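Local coordinates for protein lactaldehyde dehydrogenase (Methanocaldococcus jannaschii, PDB 3PQA) that oxidises lactaldehyde to lactate with NAD, preferring it to NADP, as a homotetrameric enzyme of coenzyme F420 biosynthesis, at residues 160-174 / 192-205. Residues are numbered along the deposited sequence; the frame is centred on the assembly and turned at random.
With SO4 (sulfate ion), chain G.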
ATOM      1  N   VAL B 160      22.881 -12.145  -6.723  1.00  9.97           N
ATOM      2  CA  VAL B 160      23.614 -13.032  -7.611  1.00 10.27           C
ATOM      3  C   VAL B 160      22.742 -14.273  -7.842  1.00  9.77           C
ATOM      4  O   VAL B 160      22.010 -14.697  -6.944  1.00 10.65           O
ATOM      5  CB  VAL B 160      24.962 -13.410  -6.963  1.00 11.75           C
ATOM      6  CG1 VAL B 160      25.651 -14.534  -7.727  1.00 13.12           C
ATOM      7  CG2 VAL B 160      25.860 -12.170  -6.905  1.00 12.93           C
ATOM      8  N   ILE B 161      22.832 -14.855  -9.035  1.00  9.98           N
ATOM      9  CA  ILE B 161      22.016 -16.012  -9.390  1.00 11.04           C
ATOM     10  C   ILE B 161      22.842 -17.248  -9.813  1.00 11.25           C
ATOM     11  O   ILE B 161      23.763 -17.133 -10.625  1.00 11.76           O
ATOM     12  CB  ILE B 161      21.080 -15.661 -10.544  1.00 12.65           C
ATOM     13  CG1 ILE B 161      20.233 -14.435 -10.196  1.00 12.67           C
ATOM     14  CG2 ILE B 161      20.192 -16.867 -10.907  1.00 12.74           C
ATOM     15  CD1 ILE B 161      19.657 -13.736 -11.438  1.00 13.02           C
ATOM     16  N   VAL B 162      22.503 -18.409  -9.250  1.00 11.04           N
ATOM     17  CA  VAL B 162      22.925 -19.698  -9.813  1.00 10.93           C
ATOM     18  C   VAL B 162      21.667 -20.434 -10.246  1.00 10.35           C
ATOM     19  O   VAL B 162      20.709 -20.581  -9.469  1.00 11.09           O
ATOM     20  CB  VAL B 162      23.801 -20.530  -8.851  1.00 11.65           C
ATOM     21  CG1 VAL B 162      25.156 -19.825  -8.622  1.00 12.53           C
ATOM     22  CG2 VAL B 162      23.102 -20.793  -7.523  1.00 12.49           C
ATOM     23  N   HIS B 163      21.648 -20.848 -11.504  1.00 10.23           N
ATOM     24  CA  HIS B 163      20.404 -21.253 -12.138  1.00 11.05           C
ATOM     25  C   HIS B 163      20.578 -22.603 -12.802  1.00 11.20           C
ATOM     26  O   HIS B 163      21.374 -22.726 -13.737  1.00 11.63           O
ATOM     27  CB  HIS B 163      20.020 -20.182 -13.169  1.00 12.73           C
ATOM     28  CG  HIS B 163      18.865 -20.559 -14.048  1.00 13.13           C
ATOM     29  ND1 HIS B 163      18.637 -19.952 -15.261  1.00 13.05           N
ATOM     30  CD2 HIS B 163      17.878 -21.477 -13.896  1.00 13.03           C
ATOM     31  CE1 HIS B 163      17.558 -20.475 -15.820  1.00 13.15           C
ATOM     32  NE2 HIS B 163      17.073 -21.395 -15.006  1.00 13.17           N
ATOM     33  N   HIS B 164      19.855 -23.608 -12.303  1.00 11.56           N
ATOM     34  CA  HIS B 164      19.782 -24.901 -12.967  1.00 12.31           C
ATOM     35  C   HIS B 164      18.479 -25.071 -13.754  1.00 11.01           C
ATOM     36  O   HIS B 164      17.410 -25.126 -13.166  1.00 12.09           O
ATOM     37  CB  HIS B 164      19.929 -26.058 -11.981  1.00 16.22           C
ATOM     38  CG  HIS B 164      19.730 -27.397 -12.622  1.00 17.07           C
ATOM     39  ND1 HIS B 164      20.710 -28.003 -13.381  1.00 16.78           N
ATOM     40  CD2 HIS B 164      18.647 -28.206 -12.689  1.00 16.75           C
ATOM     41  CE1 HIS B 164      20.249 -29.150 -13.853  1.00 17.06           C
ATOM     42  NE2 HIS B 164      19.002 -29.296 -13.447  1.00 17.08           N
ATOM     43  N   PRO B 165      18.572 -25.178 -15.090  1.00 11.01           N
ATOM     44  CA  PRO B 165      17.399 -25.413 -15.924  1.00 10.89           C
ATOM     45  C   PRO B 165      17.146 -26.916 -16.059  1.00 11.59           C
ATOM     46  O   PRO B 165      18.090 -27.713 -15.977  1.00 12.31           O
ATOM     47  CB  PRO B 165      17.831 -24.828 -17.267  1.00 11.70           C
ATOM     48  CG  PRO B 165      19.304 -25.115 -17.320  1.00 12.70           C
ATOM     49  CD  PRO B 165      19.812 -25.116 -15.895  1.00 11.57           C
ATOM     50  N   SER B 166      15.894 -27.311 -16.264  1.00 12.31           N
ATOM     51  CA  SER B 166      15.596 -28.719 -16.481  1.00 13.20           C
ATOM     52  C   SER B 166      16.337 -29.244 -17.712  1.00 13.69           C
ATOM     53  O   SER B 166      16.311 -28.623 -18.772  1.00 13.88           O
ATOM     54  CB  SER B 166      14.093 -28.914 -16.695  1.00 13.94           C
ATOM     55  OG  SER B 166      13.824 -30.256 -17.078  1.00 15.35           O
ATOM     56  N   SER B 167      16.966 -30.405 -17.565  1.00 13.90           N
ATOM     57  CA  SER B 167      17.676 -31.053 -18.673  1.00 14.41           C
ATOM     58  C   SER B 167      16.750 -31.583 -19.768  1.00 14.43           C
ATOM     59  O   SER B 167      17.213 -31.974 -20.843  1.00 14.47           O
ATOM     60  CB  SER B 167      18.549 -32.178 -18.132  1.00 15.22           C
ATOM     61  OG  SER B 167      19.399 -31.676 -17.120  1.00 17.89           O
ATOM     62  N   LYS B 168      15.445 -31.570 -19.508  1.00 15.47           N
ATOM     63  CA  LYS B 168      14.463 -32.055 -20.476  1.00 16.93           C
ATOM     64  C   LYS B 168      14.192 -31.040 -21.582  1.00 16.09           C
ATOM     65  O   LYS B 168      13.722 -31.403 -22.654  1.00 16.61           O
ATOM     66  CB  LYS B 168      13.171 -32.430 -19.761  1.00 19.86           C
ATOM     67  CG  LYS B 168      13.286 -33.718 -18.985  1.00 20.82           C
ATOM     68  CD  LYS B 168      12.114 -33.891 -18.050  1.00 20.78           C
ATOM     69  CE  LYS B 168      12.404 -34.978 -17.033  1.00 21.14           C
ATOM     70  NZ  LYS B 168      11.450 -34.799 -15.925  1.00 21.32           N
ATOM     71  N   ALA B 169      14.479 -29.766 -21.311  1.00 14.55           N
ATOM     72  CA  ALA B 169      14.351 -28.711 -22.318  1.00 13.26           C
ATOM     73  C   ALA B 169      15.250 -27.517 -22.000  1.00 13.34           C
ATOM     74  O   ALA B 169      14.757 -26.416 -21.809  1.00 13.98           O
ATOM     75  CB  ALA B 169      12.882 -28.260 -22.467  1.00 13.21           C
ATOM     76  N   PRO B 170      16.580 -27.735 -21.974  1.00 13.42           N
ATOM     77  CA  PRO B 170      17.535 -26.703 -21.545  1.00 13.40           C
ATOM     78  C   PRO B 170      17.916 -25.657 -22.604  1.00 13.37           C
ATOM     79  O   PRO B 170      18.473 -24.618 -22.252  1.00 13.37           O
ATOM     80  CB  PRO B 170      18.774 -27.531 -21.172  1.00 13.81           C
ATOM     81  CG  PRO B 170      18.736 -28.686 -22.131  1.00 14.46           C
ATOM     82  CD  PRO B 170      17.264 -28.976 -22.396  1.00 13.81           C
ATOM     83  N   LEU B 171      17.623 -25.911 -23.879  1.00 13.98           N
ATOM     84  CA  LEU B 171      18.231 -25.084 -24.938  1.00 14.78           C
ATOM     85  C   LEU B 171      17.789 -23.618 -24.938  1.00 14.48           C
ATOM     86  O   LEU B 171      18.599 -22.710 -25.193  1.00 14.25           O
ATOM     87  CB  LEU B 171      18.073 -25.721 -26.323  1.00 16.09           C
ATOM     88  CG  LEU B 171      18.665 -27.128 -26.492  1.00 16.80           C
ATOM     89  CD1 LEU B 171      18.519 -27.583 -27.935  1.00 16.24           C
ATOM     90  CD2 LEU B 171      20.135 -27.202 -26.042  1.00 16.21           C
ATOM     91  N   VAL B 172      16.525 -23.376 -24.614  1.00 14.25           N
ATOM     92  CA  VAL B 172      16.069 -22.000 -24.569  1.00 14.55           C
ATOM     93  C   VAL B 172      16.746 -21.262 -23.408  1.00 13.37           C
ATOM     94  O   VAL B 172      16.976 -20.064 -23.508  1.00 13.75           O
ATOM     95  CB  VAL B 172      14.532 -21.860 -24.532  1.00 16.79           C
ATOM     96  CG1 VAL B 172      13.983 -22.042 -23.118  1.00 18.50           C
ATOM     97  CG2 VAL B 172      14.115 -20.520 -25.121  1.00 18.50           C
ATOM     98  N   CYS B 173      17.070 -21.990 -22.332  1.00 12.80           N
ATOM     99  CA  CYS B 173      17.746 -21.416 -21.155  1.00 12.97           C
ATOM    100  C   CYS B 173      19.194 -21.075 -21.447  1.00 13.12           C
ATOM    101  O   CYS B 173      19.720 -20.081 -20.927  1.00 13.57           O
ATOM    102  CB  CYS B 173      17.664 -22.371 -19.969  1.00 13.74           C
ATOM    103  SG  CYS B 173      15.957 -22.580 -19.426  1.00 16.05           S
ATOM    104  N   ILE B 174      19.829 -21.894 -22.285  1.00 13.02           N
ATOM    105  CA  ILE B 174      21.182 -21.598 -22.769  1.00 13.91           C
ATOM    106  C   ILE B 174      21.143 -20.324 -23.617  1.00 12.23           C
ATOM    107  O   ILE B 174      22.012 -19.461 -23.487  1.00 12.62           O
ATOM    108  CB  ILE B 174      21.802 -22.805 -23.544  1.00 16.72           C
ATOM    109  CG1 ILE B 174      22.132 -23.934 -22.560  1.00 17.21           C
ATOM    110  CG2 ILE B 174      23.051 -22.382 -24.297  1.00 17.21           C
ATOM    111  CD1 ILE B 174      22.300 -25.318 -23.227  1.00 17.33           C
ATOM    112  N   GLY B 192      29.944 -13.078 -13.834  1.00 13.92           N
ATOM    113  CA  GLY B 192      29.781 -13.950 -12.669  1.00 13.20           C
ATOM    114  C   GLY B 192      28.565 -13.711 -11.785  1.00 11.88           C
ATOM    115  O   GLY B 192      28.294 -14.504 -10.885  1.00 12.40           O
ATOM    116  N   VAL B 193      27.837 -12.627 -12.040  1.00 11.62           N
ATOM    117  CA  VAL B 193      26.602 -12.345 -11.293  1.00 11.62           C
ATOM    118  C   VAL B 193      25.435 -13.278 -11.664  1.00 11.17           C
ATOM    119  O   VAL B 193      24.509 -13.461 -10.868  1.00 11.15           O
ATOM    120  CB  VAL B 193      26.150 -10.855 -11.393  1.00 12.24           C
ATOM    121  CG1 VAL B 193      27.272  -9.901 -10.982  1.00 12.65           C
ATOM    122  CG2 VAL B 193      25.615 -10.535 -12.779  1.00 12.75           C
ATOM    123  N   TYR B 194      25.485 -13.849 -12.869  1.00 11.38           N
ATOM    124  CA  TYR B 194      24.498 -14.834 -13.315  1.00 12.29           C
ATOM    125  C   TYR B 194      25.201 -16.065 -13.875  1.00 12.81           C
ATOM    126  O   TYR B 194      26.073 -15.946 -14.746  1.00 13.64           O
ATOM    127  CB  TYR B 194      23.536 -14.246 -14.355  1.00 13.64           C
ATOM    128  CG  TYR B 194      22.679 -15.334 -14.970  1.00 13.93           C
ATOM    129  CD1 TYR B 194      21.518 -15.774 -14.331  1.00 13.79           C
ATOM    130  CD2 TYR B 194      23.075 -15.974 -16.153  1.00 13.79           C
ATOM    131  CE1 TYR B 194      20.753 -16.804 -14.874  1.00 14.02           C
ATOM    132  CE2 TYR B 194      22.326 -17.003 -16.703  1.00 13.98           C
ATOM    133  CZ  TYR B 194      21.171 -17.420 -16.066  1.00 13.89           C
ATOM    134  OH  TYR B 194      20.424 -18.445 -16.608  1.00 14.02           O
ATOM    135  N   ASN B 195      24.804 -17.239 -13.389  1.00 13.14           N
ATOM    136  CA  ASN B 195      25.482 -18.482 -13.734  1.00 13.50           C
ATOM    137  C   ASN B 195      24.497 -19.595 -14.096  1.00 12.84           C
ATOM    138  O   ASN B 195      23.782 -20.099 -13.235  1.00 13.10           O
ATOM    139  CB  ASN B 195      26.363 -18.947 -12.569  1.00 15.41           C
ATOM    140  CG  ASN B 195      27.288 -17.846 -12.039  1.00 15.10           C
ATOM    141  OD1 ASN B 195      28.429 -17.723 -12.485  1.00 15.75           O
ATOM    142  ND2 ASN B 195      26.799 -17.040 -11.086  1.00 15.65           N
ATOM    143  N   LEU B 196      24.480 -19.989 -15.368  1.00 13.08           N
ATOM    144  CA  LEU B 196      23.667 -21.123 -15.791  1.00 13.78           C
ATOM    145  C   LEU B 196      24.462 -22.407 -15.592  1.00 13.91           C
ATOM    146  O   LEU B 196      25.569 -22.555 -16.126  1.00 14.57           O
ATOM    147  CB  LEU B 196      23.224 -20.967 -17.247  1.00 14.79           C
ATOM    148  CG  LEU B 196      22.189 -21.978 -17.759  1.00 15.22           C
ATOM    149  CD1 LEU B 196      20.750 -21.715 -17.254  1.00 14.91           C
ATOM    150  CD2 LEU B 196      22.219 -22.015 -19.285  1.00 14.93           C
ATOM    151  N   LEU B 197      23.902 -23.311 -14.796  1.00 13.87           N
ATOM    152  CA  LEU B 197      24.558 -24.565 -14.429  1.00 13.77           C
ATOM    153  C   LEU B 197      23.743 -25.761 -14.946  1.00 13.04           C
ATOM    154  O   LEU B 197      22.717 -26.150 -14.353  1.00 13.26           O
ATOM    155  CB  LEU B 197      24.748 -24.648 -12.907  1.00 14.82           C
ATOM    156  CG  LEU B 197      25.404 -23.474 -12.174  1.00 15.00           C
ATOM    157  CD1 LEU B 197      25.612 -23.828 -10.709  1.00 14.99           C
ATOM    158  CD2 LEU B 197      26.735 -23.083 -12.841  1.00 14.97           C
ATOM    159  N   THR B 198      24.198 -26.327 -16.065  1.00 12.27           N
ATOM    160  CA  THR B 198      23.511 -27.454 -16.687  1.00 11.56           C
ATOM    161  C   THR B 198      24.035 -28.779 -16.167  1.00 11.32           C
ATOM    162  O   THR B 198      25.188 -28.869 -15.730  1.00 12.11           O
ATOM    163  CB  THR B 198      23.563 -27.414 -18.248  1.00 12.37           C
ATOM    164  OG1 THR B 198      24.920 -27.321 -18.702  1.00 13.61           O
ATOM    165  CG2 THR B 198      22.758 -26.218 -18.779  1.00 13.47           C
ATOM    166  N   GLY B 199      23.186 -29.799 -16.204  1.00 11.84           N
ATOM    167  CA  GLY B 199      23.589 -31.141 -15.789  1.00 12.51           C
ATOM    168  C   GLY B 199      22.472 -31.871 -15.083  1.00 13.07           C
ATOM    169  O   GLY B 199      21.305 -31.479 -15.169  1.00 13.82           O
ATOM    170  N   ALA B 200      22.836 -32.927 -14.366  1.00 13.54           N
ATOM    171  CA  ALA B 200      21.870 -33.782 -13.702  1.00 13.76           C
ATOM    172  C   ALA B 200      21.270 -33.050 -12.508  1.00 13.59           C
ATOM    173  O   ALA B 200      22.002 -32.569 -11.638  1.00 14.11           O
ATOM    174  CB  ALA B 200      22.546 -35.085 -13.254  1.00 14.45           C
ATOM    175  N   GLY B 201      19.940 -32.981 -12.479  1.00 13.63           N
ATOM    176  CA  GLY B 201      19.222 -32.345 -11.369  1.00 14.39           C
ATOM    177  C   GLY B 201      19.674 -32.882 -10.031  1.00 14.95           C
ATOM    178  O   GLY B 201      19.852 -32.128  -9.085  1.00 15.64           O
ATOM    179  N   GLU B 202      19.919 -34.190  -9.960  1.00 15.26           N
ATOM    180  CA  GLU B 202      20.299 -34.815  -8.699  1.00 14.73           C
ATOM    181  C   GLU B 202      21.761 -34.547  -8.297  1.00 13.69           C
ATOM    182  O   GLU B 202      22.182 -34.882  -7.195  1.00 14.93           O
ATOM    183  CB  GLU B 202      19.948 -36.317  -8.706  1.00 17.68           C
ATOM    184  CG  GLU B 202      20.804 -37.196  -9.612  1.00 20.23           C
ATOM    185  CD  GLU B 202      20.443 -37.142 -11.104  1.00 18.27           C
ATOM    186  OE1 GLU B 202      19.467 -36.453 -11.517  1.00 20.30           O
ATOM    187  OE2 GLU B 202      21.175 -37.819 -11.873  1.00 20.46           O
ATOM    188  N   VAL B 203      22.524 -33.922  -9.190  1.00 13.26           N
ATOM    189  CA  VAL B 203      23.882 -33.476  -8.897  1.00 13.03           C
ATOM    190  C   VAL B 203      23.906 -31.940  -8.736  1.00 13.72           C
ATOM    191  O   VAL B 203      24.213 -31.423  -7.660  1.00 14.17           O
ATOM    192  CB  VAL B 203      24.863 -33.925 -10.011  1.00 13.79           C
ATOM    193  CG1 VAL B 203      26.290 -33.521  -9.669  1.00 15.54           C
ATOM    194  CG2 VAL B 203      24.774 -35.437 -10.236  1.00 15.62           C
ATOM    195  N   VAL B 204      23.576 -31.235  -9.817  1.00 13.81           N
ATOM    196  CA  VAL B 204      23.699 -29.779  -9.901  1.00 13.65           C
ATOM    197  C   VAL B 204      22.567 -29.099  -9.114  1.00 13.60           C
ATOM    198  O   VAL B 204      22.817 -28.212  -8.289  1.00 13.82           O
ATOM    199  CB  VAL B 204      23.699 -29.309 -11.378  1.00 14.89           C
ATOM    200  CG1 VAL B 204      23.775 -27.795 -11.458  1.00 16.46           C
ATOM    201  CG2 VAL B 204      24.849 -29.935 -12.151  1.00 16.41           C
ATOM    202  N   GLY B 205      21.330 -29.530  -9.364  1.00 13.54           N
ATOM    203  CA  GLY B 205      20.175 -29.030  -8.604  1.00 13.41           C
ATOM    204  C   GLY B 205      20.341 -29.308  -7.117  1.00 13.36           C
ATOM    205  O   GLY B 205      20.168 -28.417  -6.287  1.00 13.72           O
TER
HETATM  206  S   SO4 G 487      17.016 -32.566 -14.562  1.00 51.00           S
HETATM  207  O1  SO4 G 487      15.971 -32.750 -15.561  1.00 51.03           O
HETATM  208  O2  SO4 G 487      18.089 -33.542 -14.756  1.00 51.03           O
HETATM  209  O3  SO4 G 487      17.560 -31.226 -14.706  1.00 51.04           O
HETATM  210  O4  SO4 G 487      16.461 -32.741 -13.228  1.00 51.05           O
HETATM  211  O   HOH W   1      20.464 -29.043 -17.041  1.00 17.82           O
HETATM  212  O   HOH W   2      18.517 -18.975 -18.726  1.00 17.15           O
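CG lies trans to the main-chain nitrogen in both His163 and Tyr194 (chi1 171° each), swinging their rings together on the face they share in a parallel strand pair, where ND1 of His163 and Tyr194 OH form a 2.7 Å hydrogen bond that either could donate. The rings meet rim to rim; Leu196 CD1 makes a CH-pi contact over one face of the imidazole, 3.8 Å from its centroid, while Leu196 CD2 packs on Ile174. A water links Tyr194 OH to Cys173 O.

Strands 160-165 and 194-196 are joined by backbone hydrogen bonds from Ile161 N–Val193 O to Leu197 N–His163 O. Ile161 O is gripped twice by Asn195, whose backbone N and ND2 (3.1 Å) approach from opposite sides of the carbonyl plane.

Further along, the His164 ring reaches across: ND1 donates to Leu197 O (2.9 Å) and NE2 to O3 (2.7 Å) of a sulfate probably from the crystallisation liquor. Backbone N atoms of Ser167 and Gly201, the latter near Val225 of the probable NAD site, also bind it.

Such is a beta-alpha-beta crossover through helix 171-186, at the edge of a Rossmann-type sheet: strand 122-138 flanks 160-165, helix 145-156 covers the His163 face, and helix 33-44 that of Val162 and Asn195.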